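PDB 4RU0: putative branched-chain amino acid ABC transporter, periplasmic branched-chain amino acid-binding protein from Pseudomonas protegens Pf-5, which probably captures a branched-chain amino acid or related solute in the periplasm and delivers it to an ABC transporter for import. Local coordinates for residues Cys81-Thr86 with Ile91-Arg96; Tyr149-Met154 with Gly361-Asn366; Ser159-Leu164 with Leu197-Leu202; Tyr292-Asp297 with Arg398-Asp403. One frame throughout, in Å; residues are numbered along the deposited sequence.

Contact 1 of 4, residues Cys81-Thr86 with Ile91-Arg96; sequences CETEWT and IECYER
C81, near the end of strand 76-82, and C93, in the middle of helix 87-97, bring their backbones to 5.9 Å between CA atoms, and a disulfide joins them. This is a beta-turn-alpha unit of the first alpha/beta lobe of a periplasmic binding protein: the chain leaves the strand, reverses in a type I' turn from T83 to T86, and starts the helix with T86 as its N-cap. The turn is closed by T86 N on T83 O at 3.0 Å, and E84 and W85 take the positive phi angles that such a turn requires. W85 stacks on Y46 and meets Y41 edge-to-face, which places the turn beside the pocket that holds the bound polyether, lined by Y41.

The cystine has SG of C81 and SG of C93 2.0 Å apart with a left-handed chi3 of -80°. C81 swings its sulfur opposite its own backbone N (chi1 178°), straight across to the helix, where C93 meets it. Cysteine suits both places because the covalent link holds strand end and helix together. T83 adds its methyl CG2 to the same apolar patch, 3.7 Å from C93 SG, while E82 turns away and accepts a bond from R42 N. At the more open margin the long, bent chain of R96 reaches back to the C81 end of the disulfide, NH2 lying 3.5 Å from C81 SG in an oblique approach.

Contact 2 of 4, residues Tyr149-Met154 with Gly361-Asn366; sequences YNFPVM and GLEHLN
A CH-pi contact between F151 and L362 lies at the heart of this small apolar meeting of strand 150-151 with the last part of helix 355-363, deep in the protein. Methyl CD1 of L362 stands 3.7 Å from the centroid of the F151 ring, only 11° off the ring normal, and thus almost directly above its centre. CB of L362 sits over the rim of the same face, 3.6 Å from F151 CE1. Leucine suits this place because its branched end and its CB together can spread over one aromatic face. F151 has its ring opposite its own carbonyl carbon (chi1 -68°), which carries the ring out from the strand toward the helix. Phenylalanine fits here because its flat ring offers a face to L362 and an edge to E363 CG.

Strand 150-151 pairs in parallel with 131-132, and the chain then turns at P152, the centre of an inverse gamma turn, before running on to helix 157-172. The contact lies within the first lobe, shortly before the chain crosses to the second, consistent with the two-lobed fold of periplasmic binding proteins.

E363 meets F151 differently: its CG lies at the ring edge, close to the ring plane, 3.9 Å from F151 CE1, with ring and carboxylate planes 69° apart. The aliphatic part of the glutamate serves the apolar side, and its carboxylate OE2 makes a salt bridge with R441 and a hydrogen bond with H391 NE2. H391 also stacks on the F151 ring and uses ND1 to bond N150 O.

Contact 3 of 4, residues Ser159-Leu164 with Leu197-Leu202; sequences SEASTL and LGPLKL
A161 and L200 mark the nearest approach of helices 157-172 and 197-207, with CA atoms 6.3 Å apart, close for two helices and helped by the small alanine at the point of contact. Both helices belong to the second alpha/beta lobe of the periplasmic binding protein fold, and this patch lies over its mixed sheet: L164 and L200 both touch F239 of strand 237-241.

The single methyl of A161 does most of the work on its side. P199 meets it with CB and CG, each 3.9 Å from A161 CB, so two ring carbons share one methyl. Proline is well placed at 199, in the first turn of its helix, where a missing N-H costs no internal bond, and its rigid ring makes a smooth apolar surface. L421 of helix 418-435 touches both P199 and S162, covering the contact from a third helix.

L200 joins from beside the proline. Leucine suits the place because its branched end can serve both the methyl of A161 and F239 of the sheet. The L200 bond to CB does not aim at the opposite helix, but CG opposite the carbonyl carbon (chi1 -78°) and an extended chi2 bring the branched end nearer, with L200 CD2 4.1 Å from A161 CB.

Contact 4 of 4, residues Tyr292-Asp297 with Arg398-Asp403; sequences YPAGSD and RVQQWD
P293 carries the close part of this contact, resting its compact apolar ring against R398 and Q400 of strand 396-402. P293 CG lies 4.1 Å from R398 CD, so the ring packs against the aliphatic part of the arginine, whose guanidinium goes on to a cation-pi contact with W413. Arginine suits the place by offering methylenes to the proline and charge to an aromatic ring. Glutamine is long enough to reach from strand to loop: Q400 CG lies between the backbone N and carbonyl carbon (chi1 61°), and the extended chain brings OE1 to 3.7 Å from P293 CA. The same oxygen is 3.5 Å from A294 N, too loose to count as a hydrogen bond.

Strand 396-402 runs antiparallel to 287-290 in the mixed sheet of the second lobe, and the loop 292-297 continues from that neighbour strand, its Y292 touching W269 of the ligand pocket.

Beyond A294 the packing thins. G295 adopts backbone angles (phi 144°, psi 138°) that suit only glycine, and its carbonyl, like that of P293, is held by N328 ND2. S296 and D297 lead away from the strand, and D297 is exposed and poorly ordered.

How the contacts relate
From the N terminus, contact 1 closes first, a short loop from strand 76-82 into helix 87-97 in the first lobe. Contact 2 opens next at strand 150-151, and contact 3 begins and ends within its long span, joining helices 157-172 and 197-207 over the second-lobe sheet. Contact 4 opens at 292-297 before contact 2 closes at 361-366 and closes later at strand 396-402, so contacts 2 and 4 cross. Contacts 1 and 4 lie on opposite sides of the chain's centre, their own centres 31 Å apart. The crossing is consistent with a chain that passes more than once between the two lobes, as in this family, with the bound pentaoxaheptadecane between them.

Contact 1 of 4, residues Cys81-Thr86 with Ile91-Arg96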
# COMPACT_ATOMS: atom_id res chain seq x y z
N CYS A 81 -2.42 12.15 -16.22
CA CYS A 81 -1.16 12.48 -16.86
C CYS A 81 -0.34 11.20 -16.97
O CYS A 81 -0.20 10.46 -15.99
CB CYS A 81 -0.41 13.56 -16.08
SG CYS A 81 1.20 14.01 -16.76
N GLU A 82 0.19 10.92 -18.15
CA GLU A 82 0.95 9.69 -18.39
C GLU A 82 2.35 9.77 -17.77
O GLU A 82 3.14 10.65 -18.11
CB GLU A 82 1.05 9.41 -19.88
CG GLU A 82 1.79 8.13 -20.22
CD GLU A 82 1.13 6.89 -19.62
OE1 GLU A 82 -0.11 6.84 -19.52
OE2 GLU A 82 1.88 5.96 -19.26
N THR A 83 2.65 8.84 -16.87
CA THR A 83 3.94 8.84 -16.18
C THR A 83 4.85 7.73 -16.71
O THR A 83 6.06 7.74 -16.45
CB THR A 83 3.76 8.65 -14.66
OG1 THR A 83 3.41 7.29 -14.38
CG2 THR A 83 2.68 9.58 -14.13
N GLU A 84 4.27 6.80 -17.45
CA GLU A 84 4.99 5.67 -18.03
C GLU A 84 5.82 4.91 -16.99
O GLU A 84 6.84 4.31 -17.33
CB GLU A 84 5.90 6.14 -19.16
CG GLU A 84 5.18 6.96 -20.21
CD GLU A 84 5.96 7.07 -21.50
OE1 GLU A 84 6.84 6.20 -21.74
OE2 GLU A 84 5.70 8.01 -22.28
N TRP A 85 5.38 4.97 -15.73
CA TRP A 85 6.00 4.23 -14.64
C TRP A 85 7.43 4.71 -14.33
O TRP A 85 8.17 4.06 -13.58
CB TRP A 85 5.98 2.72 -14.96
CG TRP A 85 6.22 1.81 -13.78
CD1 TRP A 85 5.32 1.46 -12.81
CD2 TRP A 85 7.43 1.11 -13.48
NE1 TRP A 85 5.91 0.60 -11.91
CE2 TRP A 85 7.20 0.37 -12.30
CE3 TRP A 85 8.69 1.04 -14.08
CZ2 TRP A 85 8.19 -0.43 -11.71
CZ3 TRP A 85 9.67 0.25 -13.50
CH2 TRP A 85 9.41 -0.48 -12.33
N THR A 86 7.82 5.85 -14.90
CA THR A 86 9.16 6.39 -14.67
C THR A 86 9.16 7.63 -13.77
O THR A 86 8.15 8.33 -13.64
CB THR A 86 9.86 6.78 -15.99
OG1 THR A 86 9.21 7.92 -16.57
CG2 THR A 86 9.82 5.62 -16.98
N ILE A 91 7.70 13.17 -12.30
CA ILE A 91 8.07 14.51 -11.85
C ILE A 91 7.41 15.59 -12.71
O ILE A 91 6.90 16.58 -12.18
CB ILE A 91 9.59 14.69 -11.87
CG1 ILE A 91 10.22 13.90 -10.72
CG2 ILE A 91 9.97 16.15 -11.77
CD1 ILE A 91 11.74 13.79 -10.79
N GLU A 92 7.41 15.39 -14.03
CA GLU A 92 6.77 16.34 -14.93
C GLU A 92 5.26 16.42 -14.70
O GLU A 92 4.67 17.49 -14.83
CB GLU A 92 7.04 15.97 -16.39
CG GLU A 92 8.50 16.11 -16.79
CD GLU A 92 8.74 15.62 -18.21
OE1 GLU A 92 7.75 15.27 -18.90
OE2 GLU A 92 9.92 15.58 -18.63
N CYS A 93 4.66 15.29 -14.35
CA CYS A 93 3.23 15.26 -14.07
C CYS A 93 2.91 16.06 -12.82
O CYS A 93 1.97 16.85 -12.81
CB CYS A 93 2.73 13.81 -13.92
SG CYS A 93 2.44 13.00 -15.51
N TYR A 94 3.72 15.87 -11.79
CA TYR A 94 3.56 16.60 -10.54
C TYR A 94 3.66 18.10 -10.78
O TYR A 94 2.86 18.87 -10.24
CB TYR A 94 4.60 16.15 -9.52
CG TYR A 94 4.73 17.08 -8.33
CD1 TYR A 94 5.63 18.14 -8.33
CD2 TYR A 94 3.95 16.89 -7.19
CE1 TYR A 94 5.74 18.99 -7.25
CE2 TYR A 94 4.06 17.73 -6.10
CZ TYR A 94 4.96 18.77 -6.14
OH TYR A 94 5.09 19.61 -5.06
N GLU A 95 4.65 18.52 -11.57
CA GLU A 95 4.85 19.93 -11.85
C GLU A 95 3.72 20.50 -12.68
O GLU A 95 3.38 21.68 -12.56
CB GLU A 95 6.19 20.16 -12.55
CG GLU A 95 7.40 19.89 -11.68
CD GLU A 95 7.56 20.90 -10.56
OE1 GLU A 95 7.17 22.08 -10.74
OE2 GLU A 95 8.09 20.54 -9.49
N ARG A 96 3.12 19.67 -13.53
CA ARG A 96 1.98 20.10 -14.32
C ARG A 96 0.75 20.29 -13.43
O ARG A 96 -0.03 21.22 -13.64
CB ARG A 96 1.69 19.10 -15.44
CG ARG A 96 0.25 19.12 -15.95
CD ARG A 96 0.16 18.88 -17.45
NE ARG A 96 0.85 17.67 -17.88
CZ ARG A 96 2.08 17.65 -18.40
NH1 ARG A 96 2.76 18.78 -18.55
NH2 ARG A 96 2.63 16.50 -18.77

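Contact 2 of 4, residues Tyr149-Met154 with Gly361-Asn366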
# COMPACT_ATOMS: atom_id res chain seq x y z
N TYR A 149 4.81 16.71 4.81
CA TYR A 149 3.99 16.51 3.62
C TYR A 149 4.24 15.18 2.91
O TYR A 149 3.98 15.04 1.72
CB TYR A 149 4.18 17.68 2.66
CG TYR A 149 3.59 18.95 3.22
CD1 TYR A 149 4.35 19.82 3.99
CD2 TYR A 149 2.24 19.25 3.03
CE1 TYR A 149 3.80 20.97 4.52
CE2 TYR A 149 1.68 20.39 3.56
CZ TYR A 149 2.46 21.25 4.31
OH TYR A 149 1.90 22.39 4.84
N ASN A 150 4.73 14.19 3.65
CA ASN A 150 4.93 12.85 3.12
C ASN A 150 4.15 11.83 3.96
O ASN A 150 4.37 11.72 5.17
CB ASN A 150 6.42 12.50 3.09
CG ASN A 150 6.73 11.34 2.16
OD1 ASN A 150 6.02 10.34 2.14
ND2 ASN A 150 7.80 11.49 1.39
N PHE A 151 3.25 11.09 3.32
CA PHE A 151 2.35 10.18 4.03
C PHE A 151 2.39 8.74 3.51
O PHE A 151 1.66 8.39 2.57
CB PHE A 151 0.91 10.69 3.96
CG PHE A 151 0.66 11.96 4.73
CD1 PHE A 151 0.08 11.92 5.99
CD2 PHE A 151 1.00 13.19 4.19
CE1 PHE A 151 -0.15 13.09 6.70
CE2 PHE A 151 0.77 14.36 4.90
CZ PHE A 151 0.19 14.31 6.16
N PRO A 152 3.18 7.88 4.13
CA PRO A 152 3.17 6.47 3.75
C PRO A 152 2.02 5.76 4.46
O PRO A 152 2.20 5.06 5.43
CB PRO A 152 4.50 5.98 4.27
CG PRO A 152 4.71 6.78 5.48
CD PRO A 152 4.09 8.12 5.25
N VAL A 153 0.82 6.00 3.96
CA VAL A 153 -0.42 5.62 4.62
C VAL A 153 -0.77 4.14 4.70
O VAL A 153 -0.55 3.38 3.76
CB VAL A 153 -1.63 6.37 4.04
CG1 VAL A 153 -2.71 6.46 5.09
CG2 VAL A 153 -1.23 7.76 3.63
N MSE A 154 -1.35 3.79 5.83
CA MSE A 154 -1.89 2.48 6.12
C MSE A 154 -0.90 1.40 6.47
O MSE A 154 -1.06 0.77 7.52
CB MSE A 154 -2.69 2.04 4.91
CG MSE A 154 -4.01 1.45 5.36
SE MSE A 154 -5.12 1.29 3.78
CE MSE A 154 -6.14 2.92 4.12
N GLY A 361 -6.17 17.54 7.08
CA GLY A 361 -7.19 16.50 7.00
C GLY A 361 -6.58 15.13 7.21
O GLY A 361 -7.07 14.34 8.01
N LEU A 362 -5.50 14.86 6.48
CA LEU A 362 -4.77 13.61 6.61
C LEU A 362 -4.36 13.35 8.06
O LEU A 362 -4.57 12.26 8.57
CB LEU A 362 -3.53 13.61 5.72
CG LEU A 362 -3.79 13.36 4.23
CD1 LEU A 362 -2.62 13.82 3.41
CD2 LEU A 362 -4.07 11.89 3.99
N GLU A 363 -3.80 14.36 8.71
CA GLU A 363 -3.30 14.20 10.08
C GLU A 363 -4.43 14.07 11.10
O GLU A 363 -4.19 13.73 12.26
CB GLU A 363 -2.38 15.37 10.45
CG GLU A 363 -1.10 15.43 9.62
CD GLU A 363 -0.04 16.35 10.19
OE1 GLU A 363 -0.39 17.39 10.77
OE2 GLU A 363 1.17 16.02 10.04
N HIS A 364 -5.66 14.32 10.67
CA HIS A 364 -6.79 14.17 11.57
C HIS A 364 -7.75 13.08 11.12
O HIS A 364 -8.89 13.01 11.57
CB HIS A 364 -7.53 15.51 11.72
CG HIS A 364 -6.80 16.50 12.55
ND1 HIS A 364 -5.74 17.24 12.07
CD2 HIS A 364 -6.95 16.86 13.85
CE1 HIS A 364 -5.28 18.02 13.03
NE2 HIS A 364 -5.99 17.81 14.12
N LEU A 365 -7.28 12.23 10.21
CA LEU A 365 -8.08 11.09 9.77
C LEU A 365 -8.43 10.20 10.95
O LEU A 365 -7.58 9.84 11.76
CB LEU A 365 -7.33 10.28 8.72
CG LEU A 365 -7.67 10.56 7.26
CD1 LEU A 365 -6.93 9.59 6.36
CD2 LEU A 365 -9.17 10.47 7.05
N ASN A 366 -9.71 9.87 11.06
CA ASN A 366 -10.18 8.95 12.09
C ASN A 366 -11.30 8.09 11.52
O ASN A 366 -12.48 8.39 11.69
CB ASN A 366 -10.66 9.71 13.33
CG ASN A 366 -10.84 8.80 14.53
OD1 ASN A 366 -11.27 7.65 14.40
ND2 ASN A 366 -10.52 9.31 15.71

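Contact 3 of 4, residues Ser159-Leu164 with Leu197-Leu202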
# COMPACT_ATOMS: atom_id res chain seq x y z
N SER A 159 5.84 -1.96 9.68
CA SER A 159 4.63 -2.54 10.25
C SER A 159 4.30 -3.89 9.62
O SER A 159 3.82 -4.79 10.30
CB SER A 159 3.43 -1.60 10.07
OG SER A 159 3.62 -0.40 10.78
N GLU A 160 4.56 -4.02 8.32
CA GLU A 160 4.28 -5.26 7.61
C GLU A 160 5.06 -6.41 8.23
O GLU A 160 4.53 -7.51 8.41
CB GLU A 160 4.61 -5.15 6.13
CG GLU A 160 4.09 -6.33 5.31
CD GLU A 160 4.66 -6.37 3.91
OE1 GLU A 160 5.78 -5.84 3.69
OE2 GLU A 160 4.00 -6.94 3.02
N ALA A 161 6.32 -6.15 8.56
CA ALA A 161 7.16 -7.14 9.22
C ALA A 161 6.49 -7.60 10.51
O ALA A 161 6.38 -8.80 10.76
CB ALA A 161 8.54 -6.57 9.51
N SER A 162 6.04 -6.64 11.31
CA SER A 162 5.38 -6.97 12.57
C SER A 162 4.13 -7.82 12.37
O SER A 162 3.95 -8.82 13.05
CB SER A 162 5.02 -5.70 13.33
OG SER A 162 4.52 -6.01 14.62
N THR A 163 3.26 -7.43 11.44
CA THR A 163 2.05 -8.20 11.15
C THR A 163 2.39 -9.60 10.63
O THR A 163 1.72 -10.57 10.97
CB THR A 163 1.13 -7.51 10.12
OG1 THR A 163 1.77 -7.50 8.83
CG2 THR A 163 0.84 -6.09 10.53
N LEU A 164 3.44 -9.69 9.81
CA LEU A 164 3.91 -10.97 9.32
C LEU A 164 4.26 -11.88 10.50
O LEU A 164 3.81 -13.02 10.56
CB LEU A 164 5.13 -10.79 8.40
CG LEU A 164 5.81 -12.00 7.73
CD1 LEU A 164 6.93 -12.58 8.58
CD2 LEU A 164 4.78 -13.08 7.36
N LEU A 197 14.89 -5.46 7.02
CA LEU A 197 16.06 -5.95 7.76
C LEU A 197 16.04 -5.49 9.22
O LEU A 197 16.17 -6.30 10.14
CB LEU A 197 17.36 -5.50 7.10
CG LEU A 197 17.71 -6.24 5.81
CD1 LEU A 197 18.87 -5.57 5.10
CD2 LEU A 197 18.02 -7.71 6.10
N GLY A 198 15.88 -4.19 9.42
CA GLY A 198 15.79 -3.63 10.76
C GLY A 198 14.72 -4.26 11.65
O GLY A 198 15.04 -4.86 12.69
N PRO A 199 13.45 -4.15 11.25
CA PRO A 199 12.37 -4.64 12.11
C PRO A 199 12.42 -6.15 12.36
O PRO A 199 12.13 -6.59 13.48
CB PRO A 199 11.09 -4.26 11.34
CG PRO A 199 11.52 -4.05 9.94
CD PRO A 199 12.93 -3.54 10.01
N LEU A 200 12.81 -6.93 11.36
CA LEU A 200 12.88 -8.38 11.55
C LEU A 200 13.97 -8.76 12.54
O LEU A 200 13.82 -9.72 13.30
CB LEU A 200 13.10 -9.09 10.21
CG LEU A 200 11.80 -9.18 9.40
CD1 LEU A 200 12.02 -9.81 8.03
CD2 LEU A 200 10.74 -9.94 10.17
N LYS A 201 15.06 -8.00 12.55
CA LYS A 201 16.13 -8.24 13.51
C LYS A 201 15.66 -7.95 14.93
O LYS A 201 15.93 -8.73 15.86
CB LYS A 201 17.35 -7.39 13.17
CG LYS A 201 18.51 -7.58 14.13
CD LYS A 201 19.68 -6.68 13.77
CE LYS A 201 19.39 -5.24 14.13
NZ LYS A 201 20.54 -4.36 13.80
N LEU A 202 14.95 -6.84 15.10
CA LEU A 202 14.37 -6.48 16.39
C LEU A 202 13.38 -7.54 16.88
O LEU A 202 13.48 -8.01 18.02
CB LEU A 202 13.68 -5.12 16.29
CG LEU A 202 12.87 -4.64 17.50
CD1 LEU A 202 13.74 -4.58 18.74
CD2 LEU A 202 12.24 -3.29 17.22

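Contact 4 of 4, residues Tyr292-Asp297 with Arg398-Asp403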
# COMPACT_ATOMS: atom_id res chain seq x y z
N TYR A 292 -5.58 -4.46 1.02
CA TYR A 292 -6.79 -4.34 0.23
C TYR A 292 -7.16 -5.63 -0.50
O TYR A 292 -6.91 -5.75 -1.69
CB TYR A 292 -6.69 -3.17 -0.74
CG TYR A 292 -5.29 -2.85 -1.20
CD1 TYR A 292 -4.63 -3.68 -2.07
CD2 TYR A 292 -4.65 -1.70 -0.78
CE1 TYR A 292 -3.36 -3.39 -2.50
CE2 TYR A 292 -3.38 -1.41 -1.20
CZ TYR A 292 -2.74 -2.26 -2.06
OH TYR A 292 -1.48 -1.99 -2.49
N PRO A 293 -7.74 -6.58 0.21
CA PRO A 293 -8.02 -7.94 -0.30
C PRO A 293 -8.85 -7.96 -1.58
O PRO A 293 -9.76 -7.15 -1.76
CB PRO A 293 -8.80 -8.59 0.84
CG PRO A 293 -9.36 -7.45 1.63
CD PRO A 293 -8.31 -6.38 1.55
N ALA A 294 -8.52 -8.89 -2.47
CA ALA A 294 -9.32 -9.12 -3.66
C ALA A 294 -10.74 -9.54 -3.28
O ALA A 294 -10.96 -10.10 -2.20
CB ALA A 294 -8.68 -10.19 -4.54
N GLY A 295 -11.70 -9.25 -4.15
CA GLY A 295 -13.09 -9.60 -3.91
C GLY A 295 -14.02 -8.55 -4.46
O GLY A 295 -13.78 -7.35 -4.32
N SER A 296 -15.11 -8.99 -5.09
CA SER A 296 -16.08 -8.08 -5.67
C SER A 296 -17.42 -8.18 -4.95
O SER A 296 -18.47 -7.84 -5.50
CB SER A 296 -16.26 -8.37 -7.16
OG SER A 296 -16.62 -9.72 -7.38
N ASP A 297 -17.38 -8.66 -3.71
CA ASP A 297 -18.60 -8.90 -2.96
C ASP A 297 -18.70 -8.04 -1.70
O ASP A 297 -19.56 -8.27 -0.85
CB ASP A 297 -18.71 -10.38 -2.59
CG ASP A 297 -18.98 -11.26 -3.79
OD1 ASP A 297 -19.70 -10.81 -4.71
OD2 ASP A 297 -18.46 -12.40 -3.83
N ARG A 398 -4.34 -8.32 5.95
CA ARG A 398 -5.04 -9.59 5.95
C ARG A 398 -4.27 -10.61 5.13
O ARG A 398 -3.54 -10.25 4.20
CB ARG A 398 -6.46 -9.43 5.39
CG ARG A 398 -7.36 -8.55 6.25
CD ARG A 398 -8.71 -8.35 5.60
NE ARG A 398 -9.47 -9.59 5.48
CZ ARG A 398 -10.39 -9.99 6.35
NH1 ARG A 398 -10.68 -9.24 7.41
NH2 ARG A 398 -11.04 -11.13 6.16
N VAL A 399 -4.42 -11.88 5.47
CA VAL A 399 -3.78 -12.95 4.73
C VAL A 399 -4.78 -13.59 3.77
O VAL A 399 -5.92 -13.87 4.14
CB VAL A 399 -3.22 -14.03 5.67
CG1 VAL A 399 -2.46 -15.10 4.88
CG2 VAL A 399 -2.32 -13.39 6.73
N GLN A 400 -4.36 -13.79 2.53
CA GLN A 400 -5.21 -14.49 1.57
C GLN A 400 -4.43 -15.61 0.89
O GLN A 400 -3.21 -15.52 0.73
CB GLN A 400 -5.76 -13.51 0.53
CG GLN A 400 -4.71 -12.82 -0.30
CD GLN A 400 -5.31 -11.78 -1.22
OE1 GLN A 400 -6.36 -11.21 -0.93
NE2 GLN A 400 -4.65 -11.53 -2.35
N GLN A 401 -5.14 -16.67 0.52
CA GLN A 401 -4.52 -17.88 -0.02
C GLN A 401 -4.91 -18.15 -1.47
O GLN A 401 -6.08 -18.00 -1.84
CB GLN A 401 -4.88 -19.08 0.86
CG GLN A 401 -4.30 -20.41 0.39
CD GLN A 401 -4.32 -21.46 1.49
OE1 GLN A 401 -5.29 -21.58 2.23
NE2 GLN A 401 -3.23 -22.21 1.61
N TRP A 402 -3.93 -18.54 -2.28
CA TRP A 402 -4.13 -18.76 -3.71
C TRP A 402 -4.37 -20.24 -4.03
O TRP A 402 -3.60 -21.11 -3.59
CB TRP A 402 -2.91 -18.24 -4.46
CG TRP A 402 -2.94 -18.42 -5.95
CD1 TRP A 402 -2.17 -19.27 -6.69
CD2 TRP A 402 -3.77 -17.71 -6.88
NE1 TRP A 402 -2.47 -19.14 -8.02
CE2 TRP A 402 -3.45 -18.19 -8.17
CE3 TRP A 402 -4.75 -16.72 -6.75
CZ2 TRP A 402 -4.08 -17.71 -9.32
CZ3 TRP A 402 -5.37 -16.25 -7.89
CH2 TRP A 402 -5.03 -16.74 -9.16
N ASP A 403 -5.43 -20.54 -4.78
CA ASP A 403 -5.73 -21.94 -5.10
C ASP A 403 -5.39 -22.30 -6.55
O ASP A 403 -5.62 -23.42 -6.99
CB ASP A 403 -7.20 -22.27 -4.80
CG ASP A 403 -8.18 -21.42 -5.62
OD1 ASP A 403 -7.84 -20.97 -6.73
OD2 ASP A 403 -9.31 -21.23 -5.14